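PDB 4FTD: uncharacterized protein from Bacteroides eggerthii, which is of unknown function but joins an immunoglobulin-like domain to a six-bladed beta-propeller and may take part in carbohydrate metabolism. Local coordinates for residues A[53-58]-A[105-110]; A[314-319]-A[358-363]; A[366-371]-A[436-441]. All coordinates share one frame; numbering follows the deposited sequence.

In the fold
From the N terminus, interaction 1 closes first: the 53-58 loop, with its turn, meets 105-110 inside the immunoglobulin-like domain, on strand 98-106 and the chain that leads on to the propeller. Much later, interaction 2 brings the tight turn at 314-319 against the loop 358-363 of the following blade; interaction 3 opens a few residues on, at 366-371, and closes at 436-441 of the last blade. The three are in series and neither nest nor cross. Interaction 1 sits apart, its centre about 51 Å and 46 Å from the centres of interactions 2 and 3. Interactions 2 and 3 touch where Ala358 and Gly359 pack on Ala366 and Ile368, and Arg435 hydrogen-bonds to residues of both.

Interaction 1 of 3, residues A[53-58]-A[105-110]; sequences TDFSAL and VRKRVP
Phe55 and Leu58, on and just after a tight turn, pack against Val105 of strand 98-106 and the aliphatic part of Lys107, in the immunoglobulin-like domain. Just ahead of the ring, Thr53 lays its CB over one face of Phe55, offset toward the rim. Asp54 opens a type I turn that runs to Ala57, and its OD1 takes two bonds from Ser56: OG at 2.6 Å on the syn side, and the backbone N at 3.1 Å on the anti side, an Asx turn. With CG of Phe55 anti to its own carbonyl carbon (chi1 -66°), the ring leans to the other segment. Val105 CG1 comes at the ring edge, 3.8 Å from Phe55 CE1, while Lys107 CG approaches Phe55 CZ obliquely at 3.7 Å. Leu58, the first residue of strand 58-64, meets Val105 tip to tip, CD1 to CG2 at 4.1 Å. Beyond the ring, the extended Lys107 chain carries NZ to the carbonyl O of Asp80. No hydrogen bond crosses between the segments, so this buried contact relies on carbon packing, and Lys107 lends its methylenes to it while its charged end is held by a backbone oxygen.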
ATOM      1  N   THR A  53     -18.980 -27.096  12.220  1.00 55.73           N
ATOM      2  CA  THR A  53     -19.463 -27.792  13.406  1.00 54.17           C
ATOM      3  C   THR A  53     -20.962 -27.968  13.349  1.00 59.62           C
ATOM      4  O   THR A  53     -21.658 -27.059  12.920  1.00 54.73           O
ATOM      5  CB  THR A  53     -19.158 -26.960  14.651  1.00 46.97           C
ATOM      6  OG1 THR A  53     -17.734 -26.774  14.750  1.00 50.54           O
ATOM      7  CG2 THR A  53     -19.741 -27.630  15.926  1.00 43.73           C
ATOM      8  N   ASP A  54     -21.457 -29.140  13.739  1.00 59.31           N
ATOM      9  CA  ASP A  54     -22.908 -29.369  13.864  1.00 59.87           C
ATOM     10  C   ASP A  54     -23.306 -28.743  15.208  1.00 58.42           C
ATOM     11  O   ASP A  54     -23.200 -29.357  16.287  1.00 62.85           O
ATOM     12  CB  ASP A  54     -23.280 -30.852  13.740  1.00 60.84           C
ATOM     13  CG  ASP A  54     -24.788 -31.102  13.815  1.00 66.77           C
ATOM     14  OD1 ASP A  54     -25.555 -30.185  14.151  1.00 65.14           O
ATOM     15  OD2 ASP A  54     -25.202 -32.243  13.547  1.00 75.46           O
ATOM     16  N   PHE A  55     -23.763 -27.486  15.115  1.00 54.91           N
ATOM     17  CA  PHE A  55     -24.177 -26.675  16.277  1.00 54.68           C
ATOM     18  C   PHE A  55     -25.529 -27.077  16.847  1.00 58.63           C
ATOM     19  O   PHE A  55     -25.896 -26.608  17.916  1.00 55.32           O
ATOM     20  CB  PHE A  55     -24.261 -25.190  15.907  1.00 57.92           C
ATOM     21  CG  PHE A  55     -22.948 -24.559  15.567  1.00 54.40           C
ATOM     22  CD1 PHE A  55     -22.118 -24.091  16.571  1.00 51.10           C
ATOM     23  CD2 PHE A  55     -22.573 -24.366  14.247  1.00 57.43           C
ATOM     24  CE1 PHE A  55     -20.909 -23.488  16.266  1.00 58.72           C
ATOM     25  CE2 PHE A  55     -21.361 -23.767  13.928  1.00 63.10           C
ATOM     26  CZ  PHE A  55     -20.526 -23.328  14.944  1.00 65.37           C
ATOM     27  N   SER A  56     -26.269 -27.935  16.144  1.00 59.22           N
ATOM     28  CA  SER A  56     -27.609 -28.327  16.577  1.00 62.91           C
ATOM     29  C   SER A  56     -27.654 -29.245  17.795  1.00 62.38           C
ATOM     30  O   SER A  56     -28.685 -29.297  18.478  1.00 54.04           O
ATOM     31  CB  SER A  56     -28.387 -28.960  15.409  1.00 64.01           C
ATOM     32  OG  SER A  56     -27.946 -30.274  15.127  1.00 60.99           O
ATOM     33  N   ALA A  57     -26.582 -30.001  18.034  1.00 54.30           N
ATOM     34  CA  ALA A  57     -26.499 -30.870  19.189  1.00 51.19           C
ATOM     35  C   ALA A  57     -25.050 -30.882  19.752  1.00 53.01           C
ATOM     36  O   ALA A  57     -24.260 -31.772  19.454  1.00 55.63           O
ATOM     37  CB  ALA A  57     -26.969 -32.278  18.847  1.00 56.63           C
ATOM     38  N   LEU A  58     -24.711 -29.861  20.541  1.00 46.06           N
ATOM     39  CA  LEU A  58     -23.396 -29.801  21.207  1.00 45.86           C
ATOM     40  C   LEU A  58     -23.450 -30.599  22.520  1.00 42.83           C
ATOM     41  O   LEU A  58     -24.285 -30.335  23.393  1.00 44.53           O
ATOM     42  CB  LEU A  58     -22.967 -28.364  21.483  1.00 46.32           C
ATOM     43  CG  LEU A  58     -22.742 -27.501  20.241  1.00 52.09           C
ATOM     44  CD1 LEU A  58     -22.314 -26.128  20.673  1.00 44.13           C
ATOM     45  CD2 LEU A  58     -21.715 -28.110  19.298  1.00 47.04           C
ATOM     46  N   VAL A 105     -21.765 -19.361  22.275  1.00 51.57           N
ATOM     47  CA  VAL A 105     -20.988 -20.135  21.313  1.00 50.21           C
ATOM     48  C   VAL A 105     -20.859 -19.268  20.041  1.00 49.55           C
ATOM     49  O   VAL A 105     -21.851 -18.693  19.581  1.00 58.03           O
ATOM     50  CB  VAL A 105     -21.607 -21.508  20.990  1.00 52.14           C
ATOM     51  CG1 VAL A 105     -20.836 -22.174  19.863  1.00 53.56           C
ATOM     52  CG2 VAL A 105     -21.612 -22.423  22.226  1.00 46.84           C
ATOM     53  N   ARG A 106     -19.634 -19.214  19.503  1.00 54.05           N
ATOM     54  CA  ARG A 106     -19.269 -18.360  18.375  1.00 57.76           C
ATOM     55  C   ARG A 106     -18.587 -19.126  17.247  1.00 54.26           C
ATOM     56  O   ARG A 106     -17.836 -20.065  17.518  1.00 55.41           O
ATOM     57  CB  ARG A 106     -18.312 -17.292  18.887  1.00 60.98           C
ATOM     58  CG  ARG A 106     -18.931 -16.394  19.941  1.00 61.00           C
ATOM     59  CD  ARG A 106     -17.930 -15.395  20.461  1.00 61.13           C
ATOM     60  NE  ARG A 106     -16.879 -16.059  21.223  1.00 61.75           N
ATOM     61  CZ  ARG A 106     -15.627 -15.625  21.345  1.00 61.73           C
ATOM     62  NH1 ARG A 106     -15.228 -14.523  20.735  1.00 65.47           N
ATOM     63  NH2 ARG A 106     -14.745 -16.317  22.061  1.00 68.56           N
ATOM     64  N   LYS A 107     -18.877 -18.722  15.998  1.00 59.57           N
ATOM     65  CA  LYS A 107     -18.258 -19.287  14.794  1.00 55.81           C
ATOM     66  C   LYS A 107     -16.972 -18.535  14.526  1.00 61.07           C
ATOM     67  O   LYS A 107     -16.873 -17.321  14.787  1.00 65.10           O
ATOM     68  CB  LYS A 107     -19.127 -19.120  13.523  1.00 60.31           C
ATOM     69  CG  LYS A 107     -20.431 -19.910  13.449  1.00 62.70           C
ATOM     70  CD  LYS A 107     -21.264 -19.535  12.220  1.00 65.61           C
ATOM     71  CE  LYS A 107     -22.622 -20.225  12.245  1.00 65.01           C
ATOM     72  NZ  LYS A 107     -23.470 -19.881  11.068  1.00 71.40           N
ATOM     73  N   ARG A 108     -16.009 -19.226  13.932  1.00 59.30           N
ATOM     74  CA  ARG A 108     -14.810 -18.553  13.427  1.00 61.48           C
ATOM     75  C   ARG A 108     -15.180 -17.625  12.287  1.00 66.12           C
ATOM     76  O   ARG A 108     -16.088 -17.928  11.519  1.00 66.10           O
ATOM     77  CB  ARG A 108     -13.789 -19.558  12.946  1.00 57.95           C
ATOM     78  CG  ARG A 108     -13.159 -20.289  14.105  1.00 60.67           C
ATOM     79  CD  ARG A 108     -12.320 -21.415  13.603  1.00 61.25           C
ATOM     80  NE  ARG A 108     -11.256 -20.900  12.762  1.00 69.45           N
ATOM     81  CZ  ARG A 108     -10.608 -21.612  11.852  1.00 79.83           C
ATOM     82  NH1 ARG A 108     -10.907 -22.899  11.627  1.00 76.17           N
ATOM     83  NH2 ARG A 108      -9.644 -21.029  11.151  1.00 87.07           N
ATOM     84  N   VAL A 109     -14.478 -16.494  12.209  1.00 70.25           N
ATOM     85  CA  VAL A 109     -14.711 -15.480  11.200  1.00 73.72           C
ATOM     86  C   VAL A 109     -13.379 -15.291  10.472  1.00 72.80           C
ATOM     87  O   VAL A 109     -12.418 -14.851  11.090  1.00 72.12           O
ATOM     88  CB  VAL A 109     -15.182 -14.164  11.856  1.00 72.77           C
ATOM     89  CG1 VAL A 109     -15.272 -13.039  10.834  1.00 73.48           C
ATOM     90  CG2 VAL A 109     -16.507 -14.392  12.564  1.00 69.87           C
ATOM     91  N   PRO A 110     -13.304 -15.642   9.173  1.00 75.37           N
ATOM     92  CA  PRO A 110     -12.068 -15.424   8.431  1.00 71.20           C
ATOM     93  C   PRO A 110     -11.740 -13.953   8.318  1.00 73.48           C
ATOM     94  O   PRO A 110     -12.647 -13.138   8.316  1.00 76.77           O
ATOM     95  CB  PRO A 110     -12.380 -16.015   7.063  1.00 74.60           C
ATOM     96  CG  PRO A 110     -13.349 -17.094   7.358  1.00 78.11           C
ATOM     97  CD  PRO A 110     -14.238 -16.464   8.391  1.00 81.32           C
TER

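Interaction 2 of 3, residues A[314-319]-A[358-363]; sequences SGIRVP and AGQGAA
The backbones approach most closely at Ile316 and Gln360, whose CA atoms are 7.0 Å apart, Ile316 being the first corner residue of a type I turn from Gly315 to Val318. That turn joins strands 311-315 and 318-323 as a two-residue hairpin: Gly315 N bonds to Val318 O at 3.0 Å, and the return bond from Val318 N to Gly315 O is weak. Ile316 is the one side chain of the turn that reaches the other segment. Its CG1 stands beside the backbone N and a second bend (chi2 -57°) brings CD1 against both Ala358 and Gln360. There CD1 sits 3.4 Å from Ala358 CB, tighter than ordinary methyl contact, and 3.6 Å from Gln360 CB. Ile316 CG1 adds a contact of 3.7 Å to the same Gln360 CB, the two side chains crossing at about a right angle. Gln360 therefore offers its base to the isoleucine, then bends at chi2 (67°) and takes its amide elsewhere: OE1 accepts from Ala410 N and NE2 reaches Gly408 O, which fixes the rotation of the amide. Between the two contact points Gly359 turns the chain at a positive phi suited to glycine, and the carbonyl oxygens of Ala358 and Gly359 are both held by the guanidinium group of Arg435. Thr297 and Val299 also lie against Ile316. In propeller terms, the turn and the loop 358-363 are equivalent, each following the second strand of its blade, counting the broken 339-347 edge as the first, and their meeting is a side-by-side contact between the second-to-third-strand loops of consecutive blades in a beta-propeller.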
ATOM      1  N   SER A 314      -3.552  11.407 -10.803  1.00 42.79           N
ATOM      2  CA  SER A 314      -3.800  12.443  -9.827  1.00 46.21           C
ATOM      3  C   SER A 314      -2.702  13.499  -9.849  1.00 44.61           C
ATOM      4  O   SER A 314      -1.608  13.315 -10.457  1.00 43.38           O
ATOM      5  CB  SER A 314      -4.016  11.880  -8.412  1.00 44.38           C
ATOM      6  OG  SER A 314      -2.783  11.590  -7.760  1.00 39.61           O
ATOM      7  N   GLY A 315      -3.034  14.615  -9.191  1.00 47.76           N
ATOM      8  CA  GLY A 315      -2.169  15.784  -9.076  1.00 45.27           C
ATOM      9  C   GLY A 315      -2.608  16.655  -7.901  1.00 40.84           C
ATOM     10  O   GLY A 315      -3.541  16.306  -7.147  1.00 44.96           O
ATOM     11  N   ILE A 316      -1.961  17.797  -7.764  1.00 44.79           N
ATOM     12  CA  ILE A 316      -2.179  18.680  -6.631  1.00 44.71           C
ATOM     13  C   ILE A 316      -3.634  19.079  -6.490  1.00 50.21           C
ATOM     14  O   ILE A 316      -4.189  18.993  -5.395  1.00 50.77           O
ATOM     15  CB  ILE A 316      -1.200  19.893  -6.630  1.00 47.94           C
ATOM     16  CG1 ILE A 316       0.269  19.403  -6.570  1.00 43.73           C
ATOM     17  CG2 ILE A 316      -1.473  20.801  -5.451  1.00 41.12           C
ATOM     18  CD1 ILE A 316       0.629  18.506  -5.387  1.00 43.04           C
ATOM     19  N   ARG A 317      -4.243  19.481  -7.593  1.00 46.83           N
ATOM     20  CA  ARG A 317      -5.674  19.827  -7.622  1.00 49.42           C
ATOM     21  C   ARG A 317      -6.470  18.931  -8.588  1.00 49.37           C
ATOM     22  O   ARG A 317      -7.473  19.364  -9.165  1.00 53.11           O
ATOM     23  CB  ARG A 317      -5.862  21.318  -7.965  1.00 52.64           C
ATOM     24  CG  ARG A 317      -5.322  22.254  -6.888  1.00 54.16           C
ATOM     25  CD  ARG A 317      -5.543  23.708  -7.274  1.00 52.85           C
ATOM     26  NE  ARG A 317      -4.800  24.080  -8.470  1.00 49.87           N
ATOM     27  CZ  ARG A 317      -3.477  24.304  -8.524  1.00 53.45           C
ATOM     28  NH1 ARG A 317      -2.696  24.198  -7.449  1.00 52.57           N
ATOM     29  NH2 ARG A 317      -2.920  24.622  -9.666  1.00 50.83           N
ATOM     30  N   VAL A 318      -6.008  17.692  -8.765  1.00 52.80           N
ATOM     31  CA  VAL A 318      -6.704  16.664  -9.533  1.00 50.10           C
ATOM     32  C   VAL A 318      -6.887  15.465  -8.585  1.00 47.09           C
ATOM     33  O   VAL A 318      -5.907  14.752  -8.265  1.00 46.48           O
ATOM     34  CB  VAL A 318      -5.970  16.228 -10.831  1.00 45.73           C
ATOM     35  CG1 VAL A 318      -6.742  15.073 -11.488  1.00 49.94           C
ATOM     36  CG2 VAL A 318      -5.824  17.412 -11.828  1.00 42.87           C
ATOM     37  N   PRO A 319      -8.126  15.248  -8.096  1.00 51.25           N
ATOM     38  CA  PRO A 319      -8.412  14.037  -7.314  1.00 49.94           C
ATOM     39  C   PRO A 319      -8.077  12.792  -8.119  1.00 48.31           C
ATOM     40  O   PRO A 319      -8.089  12.857  -9.342  1.00 50.54           O
ATOM     41  CB  PRO A 319      -9.933  14.089  -7.099  1.00 53.48           C
ATOM     42  CG  PRO A 319     -10.344  15.462  -7.426  1.00 63.72           C
ATOM     43  CD  PRO A 319      -9.346  16.013  -8.389  1.00 52.77           C
ATOM     44  N   ALA A 358       1.388  15.520  -1.276  1.00 45.43           N
ATOM     45  CA  ALA A 358       2.582  16.286  -1.705  1.00 42.01           C
ATOM     46  C   ALA A 358       2.922  17.514  -0.872  1.00 43.40           C
ATOM     47  O   ALA A 358       4.066  17.685  -0.398  1.00 45.07           O
ATOM     48  CB  ALA A 358       2.437  16.670  -3.177  1.00 40.28           C
ATOM     49  N   GLY A 359       1.948  18.403  -0.692  1.00 42.39           N
ATOM     50  CA  GLY A 359       2.248  19.659  -0.025  1.00 45.55           C
ATOM     51  C   GLY A 359       2.974  20.654  -0.921  1.00 46.37           C
ATOM     52  O   GLY A 359       4.053  21.118  -0.584  1.00 40.84           O
ATOM     53  N   GLN A 360       2.329  21.027  -2.026  1.00 44.03           N
ATOM     54  CA  GLN A 360       2.902  21.934  -3.037  1.00 44.90           C
ATOM     55  C   GLN A 360       2.423  23.325  -2.755  1.00 49.30           C
ATOM     56  O   GLN A 360       1.225  23.569  -2.807  1.00 48.79           O
ATOM     57  CB  GLN A 360       2.455  21.504  -4.448  1.00 50.40           C
ATOM     58  CG  GLN A 360       2.926  22.374  -5.616  1.00 54.32           C
ATOM     59  CD  GLN A 360       4.426  22.318  -5.835  1.00 49.61           C
ATOM     60  OE1 GLN A 360       5.097  21.465  -5.323  1.00 47.20           O
ATOM     61  NE2 GLN A 360       4.951  23.256  -6.604  1.00 51.12           N
ATOM     62  N   GLY A 361       3.346  24.216  -2.405  1.00 45.04           N
ATOM     63  CA  GLY A 361       3.068  25.614  -2.097  1.00 48.90           C
ATOM     64  C   GLY A 361       3.265  25.783  -0.617  1.00 48.10           C
ATOM     65  O   GLY A 361       2.808  24.949   0.184  1.00 48.33           O
ATOM     66  N   ALA A 362       3.937  26.866  -0.252  1.00 51.97           N
ATOM     67  CA  ALA A 362       4.210  27.198   1.137  1.00 49.94           C
ATOM     68  C   ALA A 362       2.967  27.217   2.010  1.00 55.99           C
ATOM     69  O   ALA A 362       3.071  26.936   3.190  1.00 59.05           O
ATOM     70  CB  ALA A 362       4.938  28.522   1.217  1.00 51.00           C
ATOM     71  N   ALA A 363       1.795  27.513   1.428  1.00 56.08           N
ATOM     72  CA  ALA A 363       0.527  27.599   2.173  1.00 52.12           C
ATOM     73  C   ALA A 363      -0.241  26.273   2.198  1.00 53.26           C
ATOM     74  O   ALA A 363      -1.275  26.161   2.819  1.00 54.94           O
ATOM     75  CB  ALA A 363      -0.347  28.696   1.578  1.00 52.49           C
TER

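Interaction 3 of 3, residues A[366-371]-A[436-441]; sequences ASIALE and TQSGFV
Leu370 and Val441 meet because their first torsions aim one methyl of each at the other: CG of Leu370 lies anti to the backbone N (chi1 179°), sending the isobutyl group out from its strand, while Val441 holds CG1 between its backbone N and carbonyl carbon (chi1 68°). Leu370 CD1 then comes 4.0 Å from Val441 CG1, with the side chains crossing at about a right angle. At the other end of the contact, Ile368 CG2 touches Ser438 OG at 3.7 Å, a van der Waals contact only. The serine hydroxyl finds its polar partners in Arg435 NH1 and the carbonyl O of Gly403, so a polar atom that is buried against a methyl group is still provided for.

The touching parts, 368-370 and 438-441, run nearly parallel, 11° apart, without a hydrogen bond between them, as expected of third strands from adjacent propeller blades stacked face to face. Strand 439-446 belongs to the closing blade, whose outermost strand, 120-125, comes from far earlier in the chain, the Velcro closure familiar in propellers; Phe440 brings its ring up to Phe124 of that strand.

Entry to strand 439-446 is through a classic beta bulge, Ser438 and Gly439 together facing Arg435, with Gly439 at backbone angles that call for glycine. On the far side of 366-371, Ser367 OG donates to Glu371 OE2 at 2.6 Å, meeting it from above the carboxylate plane. Gln399 NE2 also bonds to OE2, giving this buried acidic oxygen two partners. Leu354, Tyr398, Leu431 and Ala433 pack round Leu370, and Phe400 lies against Val441.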
ATOM      1  N   ALA A 366      -1.744  20.151   2.975  1.00 50.02           N
ATOM      2  CA  ALA A 366      -1.712  18.709   2.755  1.00 47.94           C
ATOM      3  C   ALA A 366      -1.127  18.010   3.993  1.00 51.95           C
ATOM      4  O   ALA A 366      -0.271  18.563   4.691  1.00 49.41           O
ATOM      5  CB  ALA A 366      -0.875  18.361   1.504  1.00 42.51           C
ATOM      6  N   SER A 367      -1.571  16.791   4.265  1.00 45.77           N
ATOM      7  CA  SER A 367      -1.003  16.008   5.398  1.00 48.55           C
ATOM      8  C   SER A 367       0.527  15.702   5.280  1.00 48.47           C
ATOM      9  O   SER A 367       1.203  15.428   6.295  1.00 51.83           O
ATOM     10  CB  SER A 367      -1.791  14.691   5.566  1.00 46.93           C
ATOM     11  OG  SER A 367      -1.631  13.878   4.383  1.00 49.65           O
ATOM     12  N   ILE A 368       1.064  15.754   4.055  1.00 48.19           N
ATOM     13  CA  ILE A 368       2.451  15.354   3.746  1.00 44.10           C
ATOM     14  C   ILE A 368       2.726  13.969   4.342  1.00 45.19           C
ATOM     15  O   ILE A 368       3.552  13.804   5.272  1.00 44.99           O
ATOM     16  CB  ILE A 368       3.522  16.415   4.121  1.00 43.53           C
ATOM     17  CG1 ILE A 368       3.154  17.791   3.546  1.00 48.85           C
ATOM     18  CG2 ILE A 368       4.915  16.009   3.570  1.00 41.91           C
ATOM     19  CD1 ILE A 368       4.096  18.906   3.990  1.00 43.69           C
ATOM     20  N   ALA A 369       2.053  12.973   3.769  1.00 47.77           N
ATOM     21  CA  ALA A 369       1.996  11.661   4.371  1.00 46.63           C
ATOM     22  C   ALA A 369       1.812  10.521   3.391  1.00 45.82           C
ATOM     23  O   ALA A 369       1.194  10.675   2.362  1.00 44.71           O
ATOM     24  CB  ALA A 369       0.846  11.634   5.394  1.00 46.78           C
ATOM     25  N   LEU A 370       2.324   9.350   3.766  1.00 42.71           N
ATOM     26  CA  LEU A 370       1.957   8.107   3.100  1.00 43.85           C
ATOM     27  C   LEU A 370       0.524   7.877   3.582  1.00 43.93           C
ATOM     28  O   LEU A 370       0.277   7.932   4.787  1.00 45.89           O
ATOM     29  CB  LEU A 370       2.872   6.965   3.549  1.00 40.90           C
ATOM     30  CG  LEU A 370       2.714   5.538   3.027  1.00 49.02           C
ATOM     31  CD1 LEU A 370       3.992   4.729   3.290  1.00 41.25           C
ATOM     32  CD2 LEU A 370       1.522   4.873   3.654  1.00 43.96           C
ATOM     33  N   GLU A 371      -0.409   7.617   2.664  1.00 46.66           N
ATOM     34  CA  GLU A 371      -1.783   7.270   3.034  1.00 48.39           C
ATOM     35  C   GLU A 371      -2.234   6.041   2.272  1.00 47.03           C
ATOM     36  O   GLU A 371      -1.883   5.865   1.113  1.00 46.15           O
ATOM     37  CB  GLU A 371      -2.710   8.467   2.775  1.00 46.93           C
ATOM     38  CG  GLU A 371      -2.472   9.563   3.802  1.00 53.36           C
ATOM     39  CD  GLU A 371      -3.287  10.817   3.606  1.00 57.20           C
ATOM     40  OE1 GLU A 371      -4.039  10.923   2.617  1.00 56.10           O
ATOM     41  OE2 GLU A 371      -3.153  11.715   4.458  1.00 58.42           O
ATOM     42  N   THR A 436       9.919  15.146  -1.292  1.00 36.54           N
ATOM     43  CA  THR A 436      11.004  16.147  -1.363  1.00 36.82           C
ATOM     44  C   THR A 436      11.037  17.096  -0.168  1.00 34.45           C
ATOM     45  O   THR A 436      10.020  17.703   0.153  1.00 38.49           O
ATOM     46  CB  THR A 436      10.929  16.956  -2.658  1.00 40.59           C
ATOM     47  OG1 THR A 436      10.945  16.035  -3.754  1.00 39.07           O
ATOM     48  CG2 THR A 436      12.083  17.969  -2.767  1.00 36.39           C
ATOM     49  N   GLN A 437      12.191  17.165   0.477  1.00 41.75           N
ATOM     50  CA  GLN A 437      12.431  17.993   1.687  1.00 40.09           C
ATOM     51  C   GLN A 437      11.730  17.462   2.962  1.00 41.53           C
ATOM     52  O   GLN A 437      11.663  18.172   3.977  1.00 45.25           O
ATOM     53  CB  GLN A 437      12.169  19.509   1.450  1.00 44.49           C
ATOM     54  CG  GLN A 437      13.127  20.110   0.431  1.00 54.34           C
ATOM     55  CD  GLN A 437      12.828  21.567   0.072  1.00 55.30           C
ATOM     56  OE1 GLN A 437      12.632  21.922  -1.098  1.00 62.55           O
ATOM     57  NE2 GLN A 437      12.752  22.394   1.069  1.00 59.16           N
ATOM     58  N   SER A 438      11.259  16.220   2.935  1.00 40.90           N
ATOM     59  CA  SER A 438      10.731  15.556   4.138  1.00 39.90           C
ATOM     60  C   SER A 438      11.424  14.233   4.409  1.00 41.00           C
ATOM     61  O   SER A 438      11.615  13.881   5.534  1.00 39.86           O
ATOM     62  CB  SER A 438       9.256  15.302   4.039  1.00 44.43           C
ATOM     63  OG  SER A 438       8.562  16.499   3.833  1.00 42.01           O
ATOM     64  N   GLY A 439      11.771  13.474   3.372  1.00 36.88           N
ATOM     65  CA  GLY A 439      12.451  12.200   3.545  1.00 41.64           C
ATOM     66  C   GLY A 439      11.583  11.023   3.079  1.00 41.74           C
ATOM     67  O   GLY A 439      10.673  11.203   2.306  1.00 41.39           O
ATOM     68  N   PHE A 440      11.876   9.827   3.579  1.00 43.63           N
ATOM     69  CA  PHE A 440      11.173   8.620   3.162  1.00 43.91           C
ATOM     70  C   PHE A 440      10.914   7.670   4.312  1.00 42.64           C
ATOM     71  O   PHE A 440      11.556   7.782   5.340  1.00 39.19           O
ATOM     72  CB  PHE A 440      11.899   7.936   2.010  1.00 37.68           C
ATOM     73  CG  PHE A 440      13.221   7.254   2.353  1.00 36.83           C
ATOM     74  CD1 PHE A 440      13.244   5.965   2.858  1.00 39.44           C
ATOM     75  CD2 PHE A 440      14.448   7.888   2.078  1.00 44.57           C
ATOM     76  CE1 PHE A 440      14.458   5.331   3.160  1.00 41.01           C
ATOM     77  CE2 PHE A 440      15.648   7.265   2.350  1.00 43.16           C
ATOM     78  CZ  PHE A 440      15.654   5.978   2.871  1.00 41.69           C
ATOM     79  N   VAL A 441       9.986   6.741   4.115  1.00 41.53           N
ATOM     80  CA  VAL A 441       9.604   5.746   5.137  1.00 43.00           C
ATOM     81  C   VAL A 441       9.306   4.408   4.444  1.00 38.77           C
ATOM     82  O   VAL A 441       8.860   4.363   3.264  1.00 40.97           O
ATOM     83  CB  VAL A 441       8.395   6.246   5.976  1.00 39.48           C
ATOM     84  CG1 VAL A 441       7.119   6.318   5.152  1.00 38.89           C
ATOM     85  CG2 VAL A 441       8.130   5.393   7.208  1.00 38.92           C
TER